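PDB 2I7G: monooxygenase, which is probably a flavin-dependent oxidoreductase of the luciferase-like monooxygenase family, whose substrate has not been established. Local coordinates for residues Glu349-Gly352 and Thr353-Pro357; Phe116-Val119 and Asp120-Asn124. One frame throughout, in Å; residues are numbered along the deposited sequence. Where two conformers were deposited one is given.

In the fold
Both contacts lie on helices that surround the parallel TIM barrel. Contact 2 (116-124) ends helix 109-122, which links strands 96-99 and 127-131. Contact 1 (349-357) is inside helix 341-363, which follows strand 329-333, the last strand of the barrel. Their centres are about 27 Å apart and their nearest atoms about 19 Å apart, so they do not touch. Each has a hydroxyl bonded to a main-chain carbonyl four residues back. Contact 2 faces the second subunit, whereas no other chain of the assembly touches contact 1. In luciferase-like enzymes the active site lies at the C-terminal ends of the strands; both contacts are local, within single helices on the outside of that barrel.

Contact 1 of 2, residues Glu349-Gly352 and Thr353-Pro357; sequences ELYG and TKVAP
T353 bonds twice to E349, one turn earlier in helix 341-363. Its N and its OG1 each lie 2.9 Å from E349 O. The N approaches almost in line with the C=O bond. The hydroxyl comes from above the carbonyl plane, 44° out of it. It gets there because chi1 of 70° tucks OG1 in against the main chain, turned back over the preceding turn.

The other main-chain bonds show a helix that widens. L350 O also accepts two donors. K354 N, four residues on, is at 2.9 Å from L350 O and makes a bent bond. V355 N, five residues on, is at 3.1 Å from L350 O, straighter and in the carbonyl plane. A356 N then reaches back five residues to Y351 O at 2.9 Å. This is a pi-type turn. P357 has no N-H to continue the series. Its CD rests 3.3 Å from G352 O instead, and the helix kinks there.

Apolar contacts are fewer. V355 meets the rim of the Y351 ring: its CB lies in the ring plane, 3.9 Å from Y351 CD1. With chi1 at 174°, V355 CG1 reaches along the same edge toward Y351 CE1. L350 CD2 touches the aliphatic start of K354 at CG, 4.0 Å away. The rest of the lysine leads outward.

L350, Y351 and V355 all pack on I260 of strand 252-260, and V355 also meets I318 of helix 311-325. The Y351 hydroxyl is hydrogen-bonded to G25 O. The chemistry implies a helix that absorbs an extra residue just before a proline: two carbonyls take two donors each, and the apolar side stays on the barrel.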
ATOM      1  N   GLU B 349     -16.339  20.920   2.940  0.50 22.72           N
ATOM      2  CA  GLU B 349     -16.086  22.358   3.019  0.50 22.64           C
ATOM      3  C   GLU B 349     -16.766  22.987   4.236  0.50 22.37           C
ATOM      4  O   GLU B 349     -16.117  23.684   5.016  0.50 21.69           O
ATOM      5  CB  GLU B 349     -16.516  23.074   1.731  0.50 23.79           C
ATOM      6  CG  GLU B 349     -16.447  24.596   1.867  0.50 26.76           C
ATOM      7  CD  GLU B 349     -15.675  25.293   0.744  0.50 32.57           C
ATOM      8  OE1 GLU B 349     -14.534  24.870   0.423  0.50 34.57           O
ATOM      9  OE2 GLU B 349     -16.192  26.301   0.216  0.50 33.51           O
ATOM     10  N   LEU B 350     -18.061  22.727   4.407  1.00 21.69           N
ATOM     11  CA  LEU B 350     -18.803  23.268   5.571  1.00 22.57           C
ATOM     12  C   LEU B 350     -18.261  22.752   6.899  1.00 22.16           C
ATOM     13  O   LEU B 350     -18.176  23.499   7.891  1.00 22.58           O
ATOM     14  CB  LEU B 350     -20.297  22.978   5.440  1.00 23.06           C
ATOM     15  CG  LEU B 350     -20.999  23.755   4.320  1.00 23.02           C
ATOM     16  CD1 LEU B 350     -22.400  23.176   4.190  1.00 23.10           C
ATOM     17  CD2 LEU B 350     -21.030  25.297   4.573  1.00 22.96           C
ATOM     18  N   TYR B 351     -17.897  21.469   6.923  1.00 21.94           N
ATOM     19  CA  TYR B 351     -17.289  20.855   8.112  1.00 22.45           C
ATOM     20  C   TYR B 351     -16.002  21.619   8.531  1.00 22.68           C
ATOM     21  O   TYR B 351     -15.875  22.059   9.693  1.00 24.08           O
ATOM     22  CB  TYR B 351     -17.033  19.368   7.813  1.00 23.62           C
ATOM     23  CG  TYR B 351     -16.654  18.493   8.988  1.00 22.68           C
ATOM     24  CD1 TYR B 351     -16.816  18.923  10.321  1.00 23.45           C
ATOM     25  CD2 TYR B 351     -16.121  17.213   8.754  1.00 23.70           C
ATOM     26  CE1 TYR B 351     -16.451  18.071  11.405  1.00 22.35           C
ATOM     27  CE2 TYR B 351     -15.782  16.352   9.827  1.00 21.93           C
ATOM     28  CZ  TYR B 351     -15.942  16.790  11.131  1.00 23.00           C
ATOM     29  OH  TYR B 351     -15.613  15.945  12.168  1.00 22.89           O
ATOM     30  N   GLY B 352     -15.074  21.819   7.597  1.00 22.48           N
ATOM     31  CA  GLY B 352     -13.793  22.466   7.935  1.00 23.94           C
ATOM     32  C   GLY B 352     -13.918  23.957   8.170  1.00 24.69           C
ATOM     33  O   GLY B 352     -13.238  24.516   9.048  1.00 24.54           O
ATOM     34  N   THR B 353     -14.796  24.623   7.426  1.00 24.73           N
ATOM     35  CA  THR B 353     -14.819  26.086   7.468  1.00 25.69           C
ATOM     36  C   THR B 353     -15.839  26.682   8.443  1.00 27.02           C
ATOM     37  O   THR B 353     -15.673  27.840   8.868  1.00 27.44           O
ATOM     38  CB  THR B 353     -14.992  26.724   6.067  1.00 26.67           C
ATOM     39  OG1 THR B 353     -16.328  26.469   5.592  1.00 27.76           O
ATOM     40  CG2 THR B 353     -13.944  26.148   5.101  1.00 23.83           C
ATOM     41  N   LYS B 354     -16.890  25.928   8.785  1.00 26.09           N
ATOM     42  CA  LYS B 354     -17.925  26.444   9.688  1.00 26.99           C
ATOM     43  C   LYS B 354     -18.021  25.652  10.975  1.00 26.64           C
ATOM     44  O   LYS B 354     -17.985  26.248  12.077  1.00 27.39           O
ATOM     45  CB  LYS B 354     -19.308  26.525   9.020  1.00 28.07           C
ATOM     46  CG  LYS B 354     -19.360  27.190   7.642  1.00 32.37           C
ATOM     47  CD  LYS B 354     -18.887  28.647   7.640  1.00 40.27           C
ATOM     48  CE  LYS B 354     -18.362  29.022   6.234  1.00 44.03           C
ATOM     49  NZ  LYS B 354     -17.975  30.471   6.122  1.00 44.06           N
ATOM     50  N   VAL B 355     -18.178  24.330  10.853  1.00 24.78           N
ATOM     51  CA  VAL B 355     -18.369  23.485  12.022  1.00 23.91           C
ATOM     52  C   VAL B 355     -17.142  23.503  12.928  1.00 24.21           C
ATOM     53  O   VAL B 355     -17.261  23.822  14.124  1.00 24.42           O
ATOM     54  CB  VAL B 355     -18.726  22.019  11.643  1.00 23.45           C
ATOM     55  CG1 VAL B 355     -18.767  21.161  12.882  1.00 22.55           C
ATOM     56  CG2 VAL B 355     -20.103  21.962  10.897  1.00 22.65           C
ATOM     57  N   ALA B 356     -15.976  23.180  12.351  1.00 24.72           N
ATOM     58  CA  ALA B 356     -14.719  23.046  13.131  1.00 27.00           C
ATOM     59  C   ALA B 356     -14.383  24.311  13.947  1.00 27.95           C
ATOM     60  O   ALA B 356     -14.110  24.203  15.148  1.00 28.74           O
ATOM     61  CB  ALA B 356     -13.516  22.634  12.218  1.00 27.17           C
ATOM     62  N   PRO B 357     -14.371  25.503  13.311  1.00 28.99           N
ATOM     63  CA  PRO B 357     -14.091  26.726  14.077  1.00 29.32           C
ATOM     64  C   PRO B 357     -15.030  26.973  15.271  1.00 29.02           C
ATOM     65  O   PRO B 357     -14.545  27.410  16.321  1.00 29.02           O
ATOM     66  CB  PRO B 357     -14.198  27.846  13.029  1.00 29.36           C
ATOM     67  CG  PRO B 357     -13.816  27.123  11.727  1.00 31.48           C
ATOM     68  CD  PRO B 357     -14.513  25.783  11.866  1.00 29.81           C
TER

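Contact 2 of 2, residues Phe116-Val119 and Asp120-Asn124; sequences FSTV and DLLSN
V119 O takes two hydrogen bonds from S123 where helix 109-122 ends. It accepts both S123 N and S123 OG, each at 2.8 Å. The two donors reach it from opposite faces of the carbonyl plane. The N-H bond is bent, at 139°, while chi1 of 70° swings the hydroxyl back along the helix to its acceptor. One carbonyl is thus held by main chain and side chain together.

The turn before is regular and also close. L122 N lies 2.9 Å from T118 O, and L122 CG sits over the same oxygen at 3.3 Å. L121 CG makes a like approach to S117 O, also at 3.3 Å. D120 CB lies 3.3 Å from S117 O, but its carboxylate leads off the helix. There OD1 accepts from the side chain of Q191 and from the backbone N of A127.

Side chain to side chain, the contact is looser. T118 and L122 run alongside each other and point the same way, with T118 CG2 4.1 Å from L122 CD1. The helix opens to solvent at N124, which is exposed. Its phi is positive, at 56°. With two bonds back into the last turn, one of them the weak 3.4 Å bond from N124 N to L121 O, this makes a Schellman motif, a common helix C-cap.

The turn is part of the beta-alpha-beta unit of strand 96-99, helix 109-122 and strand 127-131. F116 packs on I129 and V119 on A127 of the following strand. F116, L122 and S123 meet helix 81-89, while T118 and L122 pack on V84 and L48 of the second subunit.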
ATOM      1  N   PHE B 116       1.995   0.759   7.029  1.00 21.54           N
ATOM      2  CA  PHE B 116       1.707   2.041   7.691  1.00 22.19           C
ATOM      3  C   PHE B 116       2.996   2.820   8.039  1.00 21.47           C
ATOM      4  O   PHE B 116       2.956   4.055   8.057  1.00 22.35           O
ATOM      5  CB  PHE B 116       0.809   1.851   8.907  1.00 21.87           C
ATOM      6  CG  PHE B 116      -0.625   1.618   8.535  1.00 23.07           C
ATOM      7  CD1 PHE B 116      -1.511   2.697   8.463  1.00 24.03           C
ATOM      8  CD2 PHE B 116      -1.073   0.340   8.205  1.00 23.69           C
ATOM      9  CE1 PHE B 116      -2.885   2.467   8.067  1.00 26.80           C
ATOM     10  CE2 PHE B 116      -2.433   0.088   7.845  1.00 23.97           C
ATOM     11  CZ  PHE B 116      -3.328   1.172   7.764  1.00 26.40           C
ATOM     12  N   SER B 117       4.113   2.119   8.292  0.50 21.60           N
ATOM     13  CA  SER B 117       5.419   2.784   8.463  0.50 20.88           C
ATOM     14  C   SER B 117       5.807   3.483   7.145  0.50 20.86           C
ATOM     15  O   SER B 117       6.336   4.592   7.146  0.50 21.03           O
ATOM     16  CB  SER B 117       6.502   1.787   8.905  0.50 19.60           C
ATOM     17  OG  SER B 117       6.301   1.414  10.259  0.50 18.96           O
ATOM     18  N   THR B 118       5.503   2.838   6.015  1.00 19.94           N
ATOM     19  CA  THR B 118       5.774   3.447   4.702  1.00 19.88           C
ATOM     20  C   THR B 118       4.903   4.711   4.511  1.00 20.23           C
ATOM     21  O   THR B 118       5.388   5.755   4.086  1.00 19.90           O
ATOM     22  CB  THR B 118       5.590   2.404   3.595  1.00 19.53           C
ATOM     23  OG1 THR B 118       6.530   1.331   3.805  1.00 20.07           O
ATOM     24  CG2 THR B 118       5.906   3.034   2.230  1.00 20.49           C
ATOM     25  N   VAL B 119       3.630   4.624   4.891  1.00 19.94           N
ATOM     26  CA  VAL B 119       2.730   5.793   4.800  1.00 20.88           C
ATOM     27  C   VAL B 119       3.276   6.887   5.723  1.00 20.60           C
ATOM     28  O   VAL B 119       3.247   8.083   5.370  1.00 21.68           O
ATOM     29  CB  VAL B 119       1.309   5.418   5.223  1.00 20.71           C
ATOM     30  CG1 VAL B 119       0.435   6.676   5.211  1.00 21.78           C
ATOM     31  CG2 VAL B 119       0.695   4.413   4.225  1.00 22.04           C
ATOM     32  N   ASP B 120       3.734   6.476   6.896  1.00 19.40           N
ATOM     33  CA  ASP B 120       4.325   7.430   7.845  1.00 20.53           C
ATOM     34  C   ASP B 120       5.501   8.194   7.214  1.00 21.13           C
ATOM     35  O   ASP B 120       5.633   9.416   7.378  1.00 20.69           O
ATOM     36  CB  ASP B 120       4.799   6.779   9.152  1.00 21.04           C
ATOM     37  CG  ASP B 120       4.858   7.771  10.278  1.00 22.39           C
ATOM     38  OD1 ASP B 120       3.833   8.505  10.471  1.00 24.56           O
ATOM     39  OD2 ASP B 120       5.916   7.852  10.939  1.00 25.50           O
ATOM     40  N   LEU B 121       6.380   7.469   6.525  1.00 20.04           N
ATOM     41  CA  LEU B 121       7.512   8.103   5.854  1.00 20.26           C
ATOM     42  C   LEU B 121       7.074   9.026   4.713  1.00 20.10           C
ATOM     43  O   LEU B 121       7.608  10.160   4.586  1.00 21.16           O
ATOM     44  CB  LEU B 121       8.493   7.027   5.375  1.00 19.62           C
ATOM     45  CG  LEU B 121       9.177   6.221   6.500  1.00 20.51           C
ATOM     46  CD1 LEU B 121      10.069   5.184   5.776  1.00 23.34           C
ATOM     47  CD2 LEU B 121      10.014   7.110   7.418  1.00 20.63           C
ATOM     48  N   LEU B 122       6.138   8.550   3.887  1.00 20.29           N
ATOM     49  CA  LEU B 122       5.619   9.343   2.771  1.00 20.59           C
ATOM     50  C   LEU B 122       4.921  10.626   3.228  1.00 19.96           C
ATOM     51  O   LEU B 122       4.923  11.638   2.489  1.00 21.49           O
ATOM     52  CB  LEU B 122       4.603   8.530   1.958  1.00 19.65           C
ATOM     53  CG  LEU B 122       5.222   7.359   1.152  1.00 19.22           C
ATOM     54  CD1 LEU B 122       4.120   6.333   0.662  1.00 21.76           C
ATOM     55  CD2 LEU B 122       6.122   7.905  -0.017  1.00 22.68           C
ATOM     56  N   SER B 123       4.291  10.550   4.405  1.00 20.49           N
ATOM     57  CA  SER B 123       3.487  11.674   4.988  1.00 21.01           C
ATOM     58  C   SER B 123       4.243  12.540   6.017  1.00 22.39           C
ATOM     59  O   SER B 123       3.648  13.410   6.648  1.00 22.19           O
ATOM     60  CB  SER B 123       2.223  11.107   5.658  1.00 21.91           C
ATOM     61  OG  SER B 123       2.566  10.372   6.841  1.00 21.61           O
ATOM     62  N   ASN B 124       5.523  12.240   6.200  0.50 22.18           N
ATOM     63  CA  ASN B 124       6.347  12.940   7.169  0.50 21.78           C
ATOM     64  C   ASN B 124       5.773  12.901   8.600  0.50 21.94           C
ATOM     65  O   ASN B 124       5.798  13.903   9.304  0.50 22.27           O
ATOM     66  CB  ASN B 124       6.574  14.378   6.689  0.50 22.49           C
ATOM     67  CG  ASN B 124       7.366  14.430   5.404  0.50 22.25           C
ATOM     68  OD1 ASN B 124       6.826  14.698   4.323  0.50 25.47           O
ATOM     69  ND2 ASN B 124       8.640  14.102   5.505  0.50 22.38           N
TER